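Local coordinates for protein endoglucanase (Fervidobacterium pennivorans DSM 9078, PDB 6KDD) that probably hydrolyses beta-1,4-glucosidic bonds in cellulose-like glucans, as a family 5 glycoside hydrolase (cellulase A) with a TIM-barrel fold, at residues N143-N148 with I175-N180; S185-L190 with F242-D247. All coordinates share one frame; numbering follows the deposited sequence.

Contact 1. Residues N143-N148 with I175-N180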
# COMPACT_ATOMS: atom_id res chain seq x y z
N ASN A 143 -7.45 0.03 -0.74
CA ASN A 143 -6.55 -0.84 0.01
C ASN A 143 -7.29 -2.13 0.41
O ASN A 143 -8.33 -2.05 1.03
CB ASN A 143 -6.08 -0.14 1.30
CG ASN A 143 -5.20 -1.03 2.17
OD1 ASN A 143 -5.62 -1.45 3.25
ND2 ASN A 143 -4.02 -1.34 1.69
N GLU A 144 -6.76 -3.29 0.01
CA GLU A 144 -7.15 -4.58 0.59
C GLU A 144 -8.67 -4.77 0.58
O GLU A 144 -9.30 -4.83 1.63
CB GLU A 144 -6.63 -4.68 2.03
CG GLU A 144 -5.13 -4.86 2.04
CD GLU A 144 -4.59 -5.07 3.45
OE1 GLU A 144 -5.38 -5.19 4.38
OE2 GLU A 144 -3.38 -5.17 3.57
N PRO A 145 -9.30 -4.89 -0.60
CA PRO A 145 -10.69 -5.36 -0.68
C PRO A 145 -10.79 -6.73 0.02
O PRO A 145 -9.91 -7.56 -0.12
CB PRO A 145 -10.91 -5.54 -2.20
CG PRO A 145 -9.86 -4.64 -2.86
CD PRO A 145 -8.66 -4.71 -1.92
N ALA A 146 -11.81 -6.90 0.83
CA ALA A 146 -11.98 -8.10 1.61
C ALA A 146 -13.38 -8.09 2.19
O ALA A 146 -14.19 -7.19 1.90
CB ALA A 146 -10.93 -8.18 2.69
N GLN A 147 -13.69 -9.12 3.01
CA GLN A 147 -14.99 -9.21 3.64
C GLN A 147 -16.06 -9.30 2.55
O GLN A 147 -15.94 -10.13 1.65
CB GLN A 147 -15.17 -8.12 4.69
CG GLN A 147 -14.16 -8.26 5.82
CD GLN A 147 -14.53 -7.41 7.02
OE1 GLN A 147 -15.39 -6.55 6.95
NE2 GLN A 147 -13.88 -7.67 8.13
N ASN A 148 -17.09 -8.46 2.62
CA ASN A 148 -18.17 -8.56 1.65
C ASN A 148 -17.80 -7.97 0.29
O ASN A 148 -18.44 -8.26 -0.73
CB ASN A 148 -19.49 -8.00 2.17
CG ASN A 148 -20.19 -9.00 3.05
OD1 ASN A 148 -20.09 -10.21 2.82
ND2 ASN A 148 -20.89 -8.52 4.07
N ILE A 175 -3.40 2.07 -9.30
CA ILE A 175 -2.97 0.79 -8.75
C ILE A 175 -4.23 0.01 -8.39
O ILE A 175 -5.11 0.55 -7.74
CB ILE A 175 -2.01 1.01 -7.55
CG1 ILE A 175 -0.68 1.58 -8.07
CG2 ILE A 175 -1.77 -0.30 -6.82
CD1 ILE A 175 0.12 2.27 -7.01
N ILE A 176 -4.32 -1.24 -8.85
CA ILE A 176 -5.49 -2.07 -8.55
C ILE A 176 -5.02 -3.20 -7.64
O ILE A 176 -4.16 -4.01 -8.04
CB ILE A 176 -6.08 -2.70 -9.84
CG1 ILE A 176 -6.27 -1.64 -10.94
CG2 ILE A 176 -7.37 -3.43 -9.51
CD1 ILE A 176 -7.25 -0.53 -10.53
N ASP A 177 -5.60 -3.24 -6.44
CA ASP A 177 -5.18 -4.23 -5.46
C ASP A 177 -5.88 -5.55 -5.81
O ASP A 177 -7.03 -5.53 -6.22
CB ASP A 177 -5.67 -3.84 -4.07
CG ASP A 177 -4.83 -2.76 -3.36
OD1 ASP A 177 -4.32 -1.83 -4.04
OD2 ASP A 177 -4.69 -2.85 -2.15
N ALA A 178 -5.22 -6.68 -5.56
CA ALA A 178 -5.89 -7.97 -5.46
C ALA A 178 -6.93 -7.97 -4.34
O ALA A 178 -6.80 -7.23 -3.37
CB ALA A 178 -4.87 -9.08 -5.35
N PRO A 179 -8.04 -8.76 -4.44
CA PRO A 179 -9.02 -8.85 -3.35
C PRO A 179 -8.49 -9.82 -2.27
O PRO A 179 -7.30 -10.16 -2.29
CB PRO A 179 -10.26 -9.38 -4.11
CG PRO A 179 -9.67 -10.27 -5.16
CD PRO A 179 -8.41 -9.56 -5.63
N ASN A 180 -9.33 -10.17 -1.31
CA ASN A 180 -8.95 -11.05 -0.18
C ASN A 180 -7.74 -10.48 0.56
O ASN A 180 -6.75 -11.19 0.81
CB ASN A 180 -8.75 -12.51 -0.59
CG ASN A 180 -8.43 -13.46 0.56
OD1 ASN A 180 -7.66 -14.41 0.40
ND2 ASN A 180 -9.05 -13.26 1.71
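The carboxylate of Asp177 is met from above its plane by the backbone of Glu144: the N-H of Glu144 N reaches Asp177 OD2 at 3.0 Å, nearly straight at 169° but tilted 35° out of the carboxylate plane. Asn143 passes beside the same oxygen, its CA 3.5 Å from Asp177 OD2, with its amide turned almost perpendicular to the carboxylate. Asp177 holds CG anti to its own carbonyl carbon (chi1 -79°), which brings OD2 to this backbone turn, while the Glu144 side chain leaves in another direction and bonds His203. The Pro145 ring packs on the same segment, its CD 3.8 Å from Asp177 CB and 3.5 Å from Ala178 O. Further along, Pro145 CB rests 4.3 Å from Pro179 CB, and the Pro145 backbone bonds Trp181.

Asn-Glu-Pro at this position is a signature of family 5 glycosidases. Glu144 borders a bound TRS molecule, consistent with a pocket here, and Asn143 ND2 bonds Glu260 of strand 256-261. The contact thus joins the loop after barrel strand 137-140 to the end of the adjacent parallel strand 174-177 and the start of helix 179-182, with Trp154 of helix 151-168 packed against Pro145.

Contact 2. Residues S185-L190 with F242-D247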
# COMPACT_ATOMS: atom_id res chain seq x y z
N SER A 185 -2.20 -14.90 -3.40
CA SER A 185 -2.95 -15.93 -4.09
C SER A 185 -4.11 -15.33 -4.89
O SER A 185 -4.48 -15.89 -5.90
CB SER A 185 -3.40 -17.03 -3.15
OG SER A 185 -4.46 -16.58 -2.31
N ALA A 186 -4.59 -14.14 -4.49
CA ALA A 186 -5.84 -13.57 -4.98
C ALA A 186 -5.69 -12.89 -6.34
O ALA A 186 -6.67 -12.52 -6.99
CB ALA A 186 -6.43 -12.64 -3.94
N VAL A 187 -4.44 -12.78 -6.78
CA VAL A 187 -4.03 -12.16 -8.03
C VAL A 187 -4.75 -12.83 -9.20
O VAL A 187 -5.33 -12.14 -10.06
CB VAL A 187 -2.49 -12.13 -8.06
CG1 VAL A 187 -1.71 -13.03 -9.02
CG2 VAL A 187 -1.85 -10.80 -7.67
N ARG A 188 -4.84 -14.17 -9.16
CA ARG A 188 -5.49 -14.96 -10.20
C ARG A 188 -6.99 -14.70 -10.24
O ARG A 188 -7.63 -14.90 -11.27
CB ARG A 188 -5.21 -16.46 -10.03
CG ARG A 188 -3.75 -16.84 -10.19
CD ARG A 188 -3.50 -17.91 -11.24
NE ARG A 188 -2.05 -17.98 -11.32
CZ ARG A 188 -1.31 -19.06 -11.10
NH1 ARG A 188 -1.89 -20.21 -10.81
NH2 ARG A 188 0.00 -18.96 -11.17
N SER A 189 -7.58 -14.19 -9.15
CA SER A 189 -9.02 -13.97 -9.18
C SER A 189 -9.41 -12.54 -9.61
O SER A 189 -10.57 -12.12 -9.55
CB SER A 189 -9.69 -14.46 -7.92
OG SER A 189 -9.90 -13.40 -7.03
N LEU A 190 -8.43 -11.80 -10.15
CA LEU A 190 -8.68 -10.42 -10.56
C LEU A 190 -9.01 -10.39 -12.05
O LEU A 190 -8.26 -10.95 -12.85
CB LEU A 190 -7.37 -9.68 -10.24
CG LEU A 190 -7.38 -8.17 -10.07
CD1 LEU A 190 -8.39 -7.68 -9.04
CD2 LEU A 190 -5.97 -7.72 -9.74
N PHE A 242 5.87 -15.86 -4.87
CA PHE A 242 6.17 -14.73 -5.73
C PHE A 242 6.24 -15.18 -7.19
O PHE A 242 5.95 -14.40 -8.10
CB PHE A 242 7.49 -14.10 -5.31
CG PHE A 242 7.34 -13.11 -4.17
CD1 PHE A 242 6.46 -13.34 -3.13
CD2 PHE A 242 8.05 -11.91 -4.20
CE1 PHE A 242 6.31 -12.42 -2.10
CE2 PHE A 242 7.90 -10.98 -3.16
CZ PHE A 242 7.04 -11.24 -2.12
N LYS A 243 6.66 -16.44 -7.42
CA LYS A 243 6.68 -17.00 -8.77
C LYS A 243 5.26 -17.11 -9.29
O LYS A 243 5.00 -16.83 -10.45
CB LYS A 243 7.46 -18.31 -8.84
CG LYS A 243 7.80 -18.78 -10.25
CD LYS A 243 8.72 -19.99 -10.30
CE LYS A 243 7.94 -21.28 -10.45
NZ LYS A 243 7.18 -21.31 -11.73
N TYR A 244 4.33 -17.46 -8.39
CA TYR A 244 2.91 -17.55 -8.69
C TYR A 244 2.35 -16.21 -9.18
O TYR A 244 1.47 -16.17 -10.05
CB TYR A 244 2.21 -18.06 -7.43
CG TYR A 244 0.70 -18.09 -7.44
CD1 TYR A 244 -0.05 -16.94 -7.21
CD2 TYR A 244 0.01 -19.29 -7.60
CE1 TYR A 244 -1.43 -16.98 -7.15
CE2 TYR A 244 -1.37 -19.35 -7.54
CZ TYR A 244 -2.10 -18.19 -7.32
OH TYR A 244 -3.46 -18.24 -7.32
N VAL A 245 2.80 -15.11 -8.54
CA VAL A 245 2.31 -13.79 -8.94
C VAL A 245 2.96 -13.41 -10.27
O VAL A 245 2.30 -12.93 -11.17
CB VAL A 245 2.57 -12.73 -7.85
CG1 VAL A 245 2.00 -11.36 -8.27
CG2 VAL A 245 1.92 -13.14 -6.54
N SER A 246 4.26 -13.64 -10.37
CA SER A 246 5.06 -13.29 -11.54
C SER A 246 4.50 -13.96 -12.79
O SER A 246 4.32 -13.32 -13.83
CB SER A 246 6.48 -13.69 -11.32
OG SER A 246 7.27 -13.40 -12.47
N ASP A 247 4.25 -15.28 -12.67
CA ASP A 247 3.75 -16.09 -13.77
C ASP A 247 2.45 -15.49 -14.28
O ASP A 247 2.28 -15.32 -15.49
CB ASP A 247 3.65 -17.59 -13.42
CG ASP A 247 5.00 -18.28 -13.37
OD1 ASP A 247 5.96 -17.74 -13.96
OD2 ASP A 247 5.12 -19.32 -12.69
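Tyr244 OH donates to Ser185 O over 2.9 Å, lying in the carbonyl plane on a lone pair with a C=O...O angle of 132°. The tyrosine ring is also covered on one face by Arg188: the guanidinium lies flat on it, planes 22° apart, and Arg188 CZ sits 3.9 Å from the centroid of the Tyr244 ring in a cation-pi stack offset toward the rim. The arginine chain, bent at chi2, runs over the phenol end first, its CG 3.2 Å from Tyr244 OH, and then follows the ring back toward the helix, where Arg188 NH2 makes a weak 3.3 Å bond to Tyr244 O. With CG anti to the backbone N (chi1 173°), Tyr244 extends from its helix to the facing turn. Were the ring cut back to an alanine here, Ser185 O would probably lose its phenol donor and the guanidinium the face it lies on, leaving it freer to turn. Val187 CG2 meets Val245 CG1 at 3.9 Å, forming the apolar side of the contact. Tyr184 meets the Tyr244 ring edge-to-face. The contact fastens the 3-10 turn leading to strand 198-204 onto outer helix 232-252, which precedes strand 256-261; Phe288, just before strand 289-292, packs on Val245.

In the fold
Contact 1 is largely buried, where the loop after one barrel strand meets the end of the next, beside a bound TRS molecule that may mark a pocket; contact 2 lies farther out, about 17 Å between its centre and that of the chain, in the partly exposed outer layer. The first relies on a carboxylate receiving a backbone N-H, with prolines packed alongside, whereas the second uses a cation-pi stack, a phenol-to-carbonyl bond and a small valine patch. Their centres are about 14 Å apart, yet they touch: Pro179 packs on Ala186, Ser189 and Leu190, so the chain following strand 174-177 serves contact 1 first and then, at 185-190, packs against helix 232-252 in contact 2.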